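PDB 4ZBY: uracil-DNA glycosylase from Sulfolobus tokodaii str. 7, which belongs to the uracil-DNA glycosylase superfamily, an alpha/beta fold with a central sheet flanked by helices, and here carries an iron/sulfur cluster and a bound uracil. Local coordinates for residues A101-L106 and T126-S131; T64-E69 and K176-D181; I112-I117 and W150-K155. All blocks are in the same frame, centred on the assembly; numbering follows the deposited sequence. Where two conformers were deposited one is given.

Contact 1 of 3, residues A101-L106 and T126-S131; sequences ACSPYL and TKYIFS. With SF4 (iron/sulfur cluster), chain B.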
loop_
_atom_site.group_PDB
_atom_site.type_symbol
_atom_site.label_atom_id
_atom_site.label_comp_id
_atom_site.label_asym_id
_atom_site.label_seq_id
_atom_site.Cartn_x
_atom_site.Cartn_y
_atom_site.Cartn_z
ATOM N N ALA A 101 9.618 -13.095 0.825
ATOM C CA ALA A 101 9.026 -13.865 1.922
ATOM C C ALA A 101 7.653 -13.353 2.327
ATOM O O ALA A 101 6.758 -14.134 2.650
ATOM C CB ALA A 101 9.950 -13.864 3.133
ATOM N N CYS A 102 7.487 -12.034 2.333
ATOM C CA CYS A 102 6.283 -11.432 2.890
ATOM C C CYS A 102 5.203 -11.186 1.852
ATOM O O CYS A 102 4.026 -11.156 2.167
ATOM C CB CYS A 102 6.628 -10.106 3.556
ATOM S SG CYS A 102 5.361 -9.523 4.707
ATOM N N SER A 103 5.606 -10.948 0.613
ATOM C CA SER A 103 4.620 -10.530 -0.376
ATOM C C SER A 103 3.458 -11.520 -0.628
ATOM O O SER A 103 2.382 -11.075 -1.023
ATOM C CB SER A 103 5.311 -10.183 -1.700
ATOM O OG SER A 103 5.998 -11.281 -2.250
ATOM N N PRO A 104 3.631 -12.835 -0.361
ATOM C CA PRO A 104 2.439 -13.673 -0.554
ATOM C C PRO A 104 1.251 -13.265 0.318
ATOM O O PRO A 104 0.105 -13.533 -0.068
ATOM C CB PRO A 104 2.931 -15.070 -0.181
ATOM C CG PRO A 104 4.378 -15.054 -0.572
ATOM C CD PRO A 104 4.842 -13.661 -0.184
ATOM N N TYR A 105 1.506 -12.607 1.451
ATOM C CA TYR A 105 0.413 -12.081 2.269
ATOM C C TYR A 105 -0.341 -11.007 1.514
ATOM O O TYR A 105 -1.565 -11.002 1.508
ATOM C CB TYR A 105 0.932 -11.491 3.586
ATOM C CG TYR A 105 1.474 -12.505 4.587
ATOM C CD1 TYR A 105 0.741 -13.645 4.898
ATOM C CD2 TYR A 105 2.701 -12.300 5.230
ATOM C CE1 TYR A 105 1.182 -14.555 5.839
ATOM C CE2 TYR A 105 3.164 -13.207 6.175
ATOM C CZ TYR A 105 2.383 -14.341 6.470
ATOM O OH TYR A 105 2.809 -15.273 7.390
ATOM N N LEU A 106 0.391 -10.088 0.886
ATOM C CA LEU A 106 -0.267 -9.051 0.078
ATOM C C LEU A 106 -1.068 -9.654 -1.106
ATOM O O LEU A 106 -2.194 -9.239 -1.369
ATOM C CB LEU A 106 0.778 -8.067 -0.440
ATOM C CG LEU A 106 0.257 -6.960 -1.363
ATOM C CD1 LEU A 106 -0.733 -6.109 -0.620
ATOM C CD2 LEU A 106 1.417 -6.111 -1.878
ATOM N N THR A 126 5.142 -0.125 -5.841
ATOM C CA THR A 126 4.875 0.007 -7.268
ATOM C C THR A 126 5.663 -1.031 -8.065
ATOM O O THR A 126 5.111 -1.724 -8.915
ATOM C CB THR A 126 5.222 1.422 -7.799
ATOM O OG1 THR A 126 4.419 2.388 -7.114
ATOM C CG2 THR A 126 4.947 1.540 -9.312
ATOM N N LYS A 127 6.951 -1.160 -7.772
ATOM C CA LYS A 127 7.745 -2.167 -8.450
ATOM C C LYS A 127 7.199 -3.580 -8.230
ATOM O O LYS A 127 7.162 -4.386 -9.177
ATOM C CB LYS A 127 9.207 -2.074 -7.988
ATOM C CG LYS A 127 10.158 -3.035 -8.676
ATOM C CD LYS A 127 11.586 -2.769 -8.199
ATOM C CE LYS A 127 12.622 -3.350 -9.153
ATOM N NZ LYS A 127 12.506 -4.830 -9.226
ATOM N N TYR A 128 6.762 -3.879 -7.006
ATOM C CA TYR A 128 6.230 -5.204 -6.704
ATOM C C TYR A 128 4.962 -5.482 -7.520
ATOM O O TYR A 128 4.846 -6.512 -8.195
ATOM C CB TYR A 128 5.907 -5.374 -5.190
ATOM C CG TYR A 128 5.289 -6.737 -4.994
ATOM C CD1 TYR A 128 3.920 -6.897 -4.846
ATOM C CD2 TYR A 128 6.078 -7.878 -5.078
ATOM C CE1 TYR A 128 3.357 -8.170 -4.758
ATOM C CE2 TYR A 128 5.529 -9.138 -4.988
ATOM C CZ TYR A 128 4.170 -9.280 -4.830
ATOM O OH TYR A 128 3.652 -10.554 -4.733
ATOM N N ILE A 129 4.010 -4.561 -7.452
ATOM C CA ILE A 129 2.730 -4.774 -8.130
ATOM C C ILE A 129 2.946 -4.791 -9.645
ATOM O O ILE A 129 2.360 -5.621 -10.329
ATOM C CB ILE A 129 1.668 -3.707 -7.740
ATOM C CG1 ILE A 129 1.259 -3.876 -6.267
ATOM C CG2 ILE A 129 0.445 -3.793 -8.682
ATOM C CD1 ILE A 129 0.602 -5.208 -5.926
ATOM N N PHE A 130 3.829 -3.929 -10.165
ATOM C CA PHE A 130 4.141 -3.976 -11.599
ATOM C C PHE A 130 4.685 -5.335 -12.003
ATOM O O PHE A 130 4.430 -5.802 -13.121
ATOM C CB PHE A 130 5.136 -2.875 -11.988
ATOM C CG PHE A 130 4.483 -1.575 -12.351
ATOM C CD1 PHE A 130 4.996 -0.793 -13.373
ATOM C CD2 PHE A 130 3.343 -1.143 -11.687
ATOM C CE1 PHE A 130 4.382 0.414 -13.711
ATOM C CE2 PHE A 130 2.726 0.052 -12.013
ATOM C CZ PHE A 130 3.237 0.828 -13.034
ATOM N N SER A 131 5.432 -5.982 -11.107
ATOM C CA SER A 131 5.974 -7.301 -11.420
ATOM C C SER A 131 4.870 -8.360 -11.500
ATOM O O SER A 131 4.920 -9.235 -12.373
ATOM C CB SER A 131 7.065 -7.719 -10.409
ATOM O OG SER A 131 6.517 -8.117 -9.148
HETATM FE FE1 SF4 B . 8.877 -11.218 7.447
HETATM FE FE2 SF4 B . 6.659 -12.456 8.261
HETATM FE FE3 SF4 B . 7.177 -9.951 9.111
HETATM FE FE4 SF4 B . 6.478 -10.389 6.577
HETATM S S1 SF4 B . 5.175 -10.705 8.412
HETATM S S2 SF4 B . 8.139 -9.052 7.282
HETATM S S3 SF4 B . 7.464 -12.409 6.170
HETATM S S4 SF4 B . 8.424 -11.848 9.542
#
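Ser103 and Leu106, one helical turn apart, both pack against the ring of Tyr128. The axes of segments 101-106 and 126-131 make an angle of 70° and come within 12.1 Å. The gap is bridged mainly by Tyr128. Its CG lies anti to the backbone N (chi1 177°), which sends the ring out towards helix 96-113. Ser103 CB meets the phenol end, 3.5 Å from Tyr128 CZ. Leu106 CD2 lies beside the CD1-CE1 side of the ring, 4.0 Å from Tyr128 CD1. Leu106 and Tyr128 lie alongside each other, pointing opposite ways. The same Leu106 CD2 reaches Ile129 CD1 at 4.2 Å. The polar ends have partners on helix 96-113: Ser103 OG is hydrogen-bonded to Ile99 O, and Tyr128 OH to Asp107 OD1. Ser103 OG can turn back towards Ile99 because it sits between the backbone N and the carbonyl carbon (chi1 61°). Cys102 binds the iron/sulfur cluster, with SG 2.3 Å from FE4. The Tyr105 ring has Cys102 SG in plane at its edge, and its CE2 lies 3.9 Å from cluster atom S1. Helix 96-113 thus turns Cys102 and Tyr105 to the cluster, and Ser103 and Leu106 to helix 123-133. Helix 4-12 packs on Tyr105, while Ile129 and Phe130 rest on strand 155-162 of the sheet.

Contact 2 of 3, residues T64-E69 and K176-D181; sequences TQMIKE and KILEED
Met66 and Glu179 mark the nearest approach of two helical backbones, with their CA atoms 7.0 Å apart. Segment 64-69 belongs to helix 58-71, which widens into a pi-type turn at 67-69. Segment 176-181 is regular helix. Met66 is the only residue of 64-69 that touches segment 176-181. Its CG lies anti to the carbonyl carbon (chi1 -63°), and the chain beyond is extended, so the thioether end reaches the other helix. Met66 was modelled in two conformers, and this description holds for one of them. Met66 SD sits 3.6 Å from Leu178 CG. The methyl CE goes further and touches Glu179 CG at 3.7 Å, and Leu178 CD2 at the same distance. Met66 crosses both side chains at about a right angle. The contact is apolar: Glu179 offers its CG methylene, while its carboxylate oxygen OE2 pairs with Arg175 NE. On helix 58-71, Gln65 NE2 makes weak hydrogen bonds to both carboxylate oxygens of Glu69. Phe182 and Arg175 of helix 172-190 also pack on Met66. Helix 172-190 thus touches helix 58-71 through Met66, and strand 155-162 through Leu178, on Thr162, and Asp181, on Phe160 and Thr162.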
loop_
_atom_site.group_PDB
_atom_site.type_symbol
_atom_site.label_atom_id
_atom_site.label_comp_id
_atom_site.label_asym_id
_atom_site.label_seq_id
_atom_site.Cartn_x
_atom_site.Cartn_y
_atom_site.Cartn_z
ATOM N N THR A 64 -3.651 9.982 5.680
ATOM C CA THR A 64 -5.022 10.054 6.152
ATOM C C THR A 64 -5.711 11.356 5.741
ATOM O O THR A 64 -6.874 11.356 5.295
ATOM C CB THR A 64 -5.052 9.883 7.690
ATOM O OG1 THR A 64 -4.420 8.647 8.001
ATOM C CG2 THR A 64 -6.484 9.875 8.192
ATOM N N GLN A 65 -4.985 12.464 5.834
ATOM C CA GLN A 65 -5.533 13.761 5.475
ATOM C C GLN A 65 -5.886 13.808 3.990
ATOM O O GLN A 65 -6.941 14.316 3.629
ATOM C CB GLN A 65 -4.561 14.896 5.830
ATOM C CG GLN A 65 -5.098 16.273 5.472
ATOM C CD GLN A 65 -4.100 17.387 5.750
ATOM O OE1 GLN A 65 -2.943 17.135 6.103
ATOM N NE2 GLN A 65 -4.543 18.623 5.589
ATOM N N MET A 66 -5.029 13.258 3.124
ATOM C CA MET A 66 -5.337 13.264 1.693
ATOM C C MET A 66 -6.521 12.366 1.386
ATOM O O MET A 66 -7.376 12.700 0.567
ATOM C CB MET A 66 -4.132 12.833 0.859
ATOM C CG MET A 66 -2.994 13.772 0.989
ATOM S SD MET A 66 -1.774 13.487 -0.299
ATOM C CE MET A 66 -0.596 14.756 0.144
ATOM N N ILE A 67 -6.563 11.206 2.022
ATOM C CA ILE A 67 -7.681 10.317 1.807
ATOM C C ILE A 67 -8.987 11.016 2.204
ATOM O O ILE A 67 -9.982 10.945 1.475
ATOM C CB ILE A 67 -7.509 9.003 2.578
ATOM C CG1 ILE A 67 -6.364 8.199 1.934
ATOM C CG2 ILE A 67 -8.793 8.174 2.511
ATOM C CD1 ILE A 67 -5.986 6.988 2.743
ATOM N N LYS A 68 -8.971 11.718 3.333
ATOM C CA LYS A 68 -10.163 12.407 3.802
ATOM C C LYS A 68 -10.511 13.628 2.964
ATOM O O LYS A 68 -11.643 13.758 2.506
ATOM C CB LYS A 68 -9.993 12.818 5.272
ATOM C CG LYS A 68 -11.134 13.682 5.782
ATOM C CD LYS A 68 -12.434 12.917 5.759
ATOM C CE LYS A 68 -13.525 13.716 6.456
ATOM N NZ LYS A 68 -14.778 12.918 6.570
ATOM N N GLU A 69 -9.548 14.526 2.752
ATOM C CA GLU A 69 -9.859 15.811 2.143
ATOM C C GLU A 69 -9.980 15.746 0.629
ATOM O O GLU A 69 -10.762 16.490 0.043
ATOM C CB GLU A 69 -8.796 16.838 2.529
ATOM C CG GLU A 69 -8.730 17.049 4.020
ATOM C CD GLU A 69 -7.806 18.174 4.395
ATOM O OE1 GLU A 69 -7.148 18.725 3.489
ATOM O OE2 GLU A 69 -7.740 18.502 5.597
ATOM N N LYS A 176 2.335 18.892 -3.648
ATOM C CA LYS A 176 1.315 19.329 -4.585
ATOM C C LYS A 176 1.095 18.270 -5.653
ATOM O O LYS A 176 -0.040 18.056 -6.101
ATOM C CB LYS A 176 1.703 20.673 -5.214
ATOM C CG LYS A 176 1.315 21.850 -4.360
ATOM C CD LYS A 176 -0.184 22.052 -4.435
ATOM C CE LYS A 176 -0.682 23.086 -3.445
ATOM N NZ LYS A 176 -2.151 23.292 -3.601
ATOM N N ILE A 177 2.173 17.601 -6.060
ATOM C CA ILE A 177 2.069 16.556 -7.073
ATOM C C ILE A 177 1.270 15.358 -6.550
ATOM O O ILE A 177 0.436 14.783 -7.257
ATOM C CB ILE A 177 3.450 16.084 -7.535
ATOM C CG1 ILE A 177 4.155 17.248 -8.229
ATOM C CG2 ILE A 177 3.325 14.875 -8.471
ATOM C CD1 ILE A 177 5.459 16.888 -8.924
ATOM N N LEU A 178 1.540 14.995 -5.304
ATOM C CA LEU A 178 0.828 13.904 -4.658
ATOM C C LEU A 178 -0.664 14.240 -4.505
ATOM O O LEU A 178 -1.519 13.398 -4.753
ATOM C CB LEU A 178 1.480 13.598 -3.303
ATOM C CG LEU A 178 0.919 12.424 -2.496
ATOM C CD1 LEU A 178 0.973 11.151 -3.266
ATOM C CD2 LEU A 178 1.757 12.276 -1.205
ATOM N N GLU A 179 -0.975 15.485 -4.160
ATOM C CA GLU A 179 -2.355 15.913 -4.043
ATOM C C GLU A 179 -3.074 15.820 -5.374
ATOM O O GLU A 179 -4.219 15.385 -5.436
ATOM C CB GLU A 179 -2.433 17.330 -3.468
ATOM C CG GLU A 179 -1.890 17.384 -2.037
ATOM C CD GLU A 179 -1.785 18.788 -1.464
ATOM O OE1 GLU A 179 -1.828 19.765 -2.244
ATOM O OE2 GLU A 179 -1.646 18.901 -0.225
ATOM N N GLU A 180 -2.388 16.217 -6.438
ATOM C CA GLU A 180 -2.956 16.148 -7.774
ATOM C C GLU A 180 -3.168 14.696 -8.173
ATOM O O GLU A 180 -4.158 14.365 -8.815
ATOM C CB GLU A 180 -2.047 16.862 -8.779
ATOM C CG GLU A 180 -2.018 18.368 -8.589
ATOM C CD GLU A 180 -3.398 18.992 -8.690
ATOM O OE1 GLU A 180 -4.033 18.857 -9.756
ATOM O OE2 GLU A 180 -3.856 19.601 -7.698
ATOM N N ASP A 181 -2.236 13.831 -7.786
ATOM C CA ASP A 181 -2.382 12.398 -8.034
ATOM C C ASP A 181 -3.615 11.876 -7.299
ATOM O O ASP A 181 -4.353 11.071 -7.850
ATOM C CB ASP A 181 -1.153 11.604 -7.595
ATOM C CG ASP A 181 -0.053 11.613 -8.641
ATOM O OD1 ASP A 181 -0.289 12.136 -9.739
ATOM O OD2 ASP A 181 1.049 11.103 -8.352
#

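Contact 3 of 3, residues I112-I117 and W150-K155; sequences IIMPKI and WKYKEK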
loop_
_atom_site.group_PDB
_atom_site.type_symbol
_atom_site.label_atom_id
_atom_site.label_comp_id
_atom_site.label_asym_id
_atom_site.label_seq_id
_atom_site.Cartn_x
_atom_site.Cartn_y
_atom_site.Cartn_z
ATOM N N ILE A 112 -8.524 -11.499 -2.013
ATOM C CA ILE A 112 -9.759 -11.476 -1.261
ATOM C C ILE A 112 -10.498 -10.164 -1.484
ATOM O O ILE A 112 -11.696 -10.170 -1.770
ATOM C CB ILE A 112 -9.505 -11.676 0.241
ATOM C CG1 ILE A 112 -9.173 -13.146 0.543
ATOM C CG2 ILE A 112 -10.701 -11.216 1.063
ATOM C CD1 ILE A 112 -8.356 -13.318 1.814
ATOM N N ILE A 113 -9.793 -9.048 -1.354
ATOM C CA ILE A 113 -10.442 -7.754 -1.484
ATOM C C ILE A 113 -10.897 -7.433 -2.917
ATOM O O ILE A 113 -12.002 -6.917 -3.111
ATOM C CB ILE A 113 -9.509 -6.655 -0.954
ATOM C CG1 ILE A 113 -9.280 -6.871 0.549
ATOM C CG2 ILE A 113 -10.134 -5.294 -1.152
ATOM C CD1 ILE A 113 -8.101 -6.097 1.100
ATOM N N MET A 114 -10.055 -7.741 -3.905
ATOM C CA MET A 114 -10.314 -7.388 -5.306
ATOM C C MET A 114 -10.769 -5.949 -5.465
ATOM O O MET A 114 -11.837 -5.681 -6.043
ATOM C CB MET A 114 -11.347 -8.349 -5.933
ATOM C CG MET A 114 -10.816 -9.769 -6.039
ATOM S SD MET A 114 -9.357 -9.867 -7.102
ATOM C CE MET A 114 -10.125 -9.427 -8.674
ATOM N N PRO A 115 -9.947 -5.007 -4.995
ATOM C CA PRO A 115 -10.332 -3.593 -5.071
ATOM C C PRO A 115 -10.447 -3.074 -6.509
ATOM O O PRO A 115 -9.826 -3.610 -7.462
ATOM C CB PRO A 115 -9.196 -2.901 -4.331
ATOM C CG PRO A 115 -7.984 -3.775 -4.676
ATOM C CD PRO A 115 -8.528 -5.178 -4.629
ATOM N N LYS A 116 -11.262 -2.036 -6.678
ATOM C CA LYS A 116 -11.336 -1.334 -7.956
ATOM C C LYS A 116 -9.985 -0.692 -8.306
ATOM O O LYS A 116 -9.578 -0.649 -9.473
ATOM C CB LYS A 116 -12.422 -0.243 -7.895
ATOM C CG LYS A 116 -12.585 0.545 -9.200
ATOM C CD LYS A 116 -13.714 1.591 -9.060
ATOM C CE LYS A 116 -14.053 2.239 -10.403
ATOM N NZ LYS A 116 -15.149 3.247 -10.283
ATOM N N ILE A 117 -9.349 -0.134 -7.288
ATOM C CA ILE A 117 -8.109 0.620 -7.454
ATOM C C ILE A 117 -7.096 0.176 -6.419
ATOM O O ILE A 117 -7.441 0.042 -5.227
ATOM C CB ILE A 117 -8.356 2.133 -7.291
ATOM C CG1 ILE A 117 -9.319 2.652 -8.350
ATOM C CG2 ILE A 117 -7.034 2.946 -7.302
ATOM C CD1 ILE A 117 -9.942 3.971 -7.998
ATOM N N TRP A 150 -4.823 -3.610 -14.697
ATOM C CA TRP A 150 -4.384 -4.948 -14.360
ATOM C C TRP A 150 -5.552 -5.905 -14.552
ATOM O O TRP A 150 -6.489 -5.914 -13.761
ATOM C CB TRP A 150 -3.871 -4.976 -12.929
ATOM C CG TRP A 150 -3.276 -6.274 -12.441
ATOM C CD1 TRP A 150 -2.959 -7.385 -13.175
ATOM C CD2 TRP A 150 -2.950 -6.583 -11.082
ATOM N NE1 TRP A 150 -2.450 -8.367 -12.347
ATOM C CE2 TRP A 150 -2.431 -7.895 -11.061
ATOM C CE3 TRP A 150 -3.030 -5.871 -9.886
ATOM C CZ2 TRP A 150 -1.992 -8.503 -9.882
ATOM C CZ3 TRP A 150 -2.611 -6.481 -8.712
ATOM C CH2 TRP A 150 -2.107 -7.788 -8.718
ATOM N N LYS A 151 -5.519 -6.693 -15.616
ATOM C CA LYS A 151 -6.524 -7.737 -15.759
ATOM C C LYS A 151 -6.206 -8.828 -14.750
ATOM O O LYS A 151 -5.144 -9.454 -14.802
ATOM C CB LYS A 151 -6.570 -8.275 -17.189
ATOM C CG LYS A 151 -7.379 -7.402 -18.098
ATOM C CD LYS A 151 -8.848 -7.793 -18.037
ATOM C CE LYS A 151 -9.628 -7.143 -19.172
ATOM N NZ LYS A 151 -10.978 -7.751 -19.369
ATOM N N TYR A 152 -7.103 -9.034 -13.795
ATOM C CA TYR A 152 -6.829 -9.978 -12.723
ATOM C C TYR A 152 -8.069 -10.774 -12.369
ATOM O O TYR A 152 -9.074 -10.203 -11.957
ATOM C CB TYR A 152 -6.305 -9.264 -11.473
ATOM C CG TYR A 152 -5.623 -10.215 -10.519
ATOM C CD1 TYR A 152 -4.730 -11.168 -10.997
ATOM C CD2 TYR A 152 -5.874 -10.177 -9.155
ATOM C CE1 TYR A 152 -4.105 -12.045 -10.147
ATOM C CE2 TYR A 152 -5.257 -11.064 -8.295
ATOM C CZ TYR A 152 -4.368 -11.999 -8.805
ATOM O OH TYR A 152 -3.733 -12.883 -7.974
ATOM N N LYS A 153 -7.965 -12.092 -12.507
ATOM C CA LYS A 153 -9.092 -13.017 -12.319
ATOM C C LYS A 153 -10.246 -12.545 -13.184
ATOM O O LYS A 153 -10.057 -12.265 -14.373
ATOM C CB LYS A 153 -9.501 -13.112 -10.834
ATOM C CG LYS A 153 -8.364 -13.568 -9.929
ATOM C CD LYS A 153 -8.802 -13.771 -8.480
ATOM C CE LYS A 153 -7.633 -14.234 -7.617
ATOM N NZ LYS A 153 -6.987 -15.458 -8.175
ATOM N N GLU A 154 -11.424 -12.387 -12.585
ATOM C CA GLU A 154 -12.623 -12.064 -13.359
ATOM C C GLU A 154 -12.762 -10.565 -13.618
ATOM O O GLU A 154 -13.623 -10.138 -14.380
ATOM C CB GLU A 154 -13.877 -12.591 -12.645
ATOM C CG GLU A 154 -14.332 -11.763 -11.441
ATOM C CD GLU A 154 -13.594 -12.097 -10.145
ATOM O OE1 GLU A 154 -12.795 -13.058 -10.121
ATOM O OE2 GLU A 154 -13.825 -11.393 -9.140
ATOM N N LYS A 155 -11.901 -9.771 -12.991
ATOM C CA LYS A 155 -12.039 -8.323 -13.014
ATOM C C LYS A 155 -10.859 -7.605 -13.651
ATOM O O LYS A 155 -9.924 -8.223 -14.155
ATOM C CB LYS A 155 -12.218 -7.791 -11.585
ATOM C CG LYS A 155 -13.517 -8.197 -10.908
ATOM C CD LYS A 155 -13.473 -7.939 -9.395
ATOM C CE LYS A 155 -14.807 -8.280 -8.738
ATOM N NZ LYS A 155 -14.696 -8.575 -7.275
#
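A beta-hairpin turn packs here against the link from helix 96-113 to strand 117-121. The hairpin joins strands 148-152 and 155-162 through a type II' turn from Tyr152 to Lys155. Two backbone bonds close it, Tyr152 N to Lys155 O and Lys155 N to Tyr152 O. Met114 is the first residue beyond the helix and has a positive phi of 46°. Its side chain meets four hairpin residues. The chain is bent at chi2 and chi3, which folds the thioether end in over the turn. Met114 SD lies 5.2 Å from the centroid of the Tyr152 ring, 65° off its normal, an oblique Met-aromatic contact. Met114 CE approaches the backbone Tyr152 O at 3.5 Å and Lys155 CD at 3.7 Å. Lys155 is extended beyond CG and runs obliquely across Met114, bringing NZ 3.6 Å from Met114 CB. The Tyr152 ring, given in one of two deposited conformers, has Lys153 CG over one face and Trp150 CZ2 over the opposite face. Tyr152 OH is hydrogen-bonded to Asp111 OD1 of helix 96-113. Lys155 NZ forms a salt bridge to Glu154 OE2, with these atoms 3.5 Å apart. The contact lies at the surface. Its chemistry is divided: sulfur, methyl and lysine methylenes supply the packing, while the Lys155 ammonium pairs with the Glu154 carboxylate and the tyrosine hydroxyl ties the hairpin to the helix.

Contacts 1 and 3 are neighbours, with centres 15 Å apart. Both use helix 96-113, contact 1 in its middle and contact 3 at its C-terminal end. They touch where Ile129 packs on Trp150, and their segments alternate along the chain. The centre of contact 2 is about 24 Å from that of contact 1 and about 23 Å from that of contact 3; the nearest atoms are about 9 Å away in each case. Its two segments enclose all the others in sequence. Contacts 1 and 2 are on opposite sides of the chain's centre. Contact 1 joins helices 96-113 and 123-133, contact 2 joins helices 58-71 and 172-190, and contact 3 packs the edge hairpin on the end of helix 96-113. Residues of each also touch strand 155-162 of the mixed sheet.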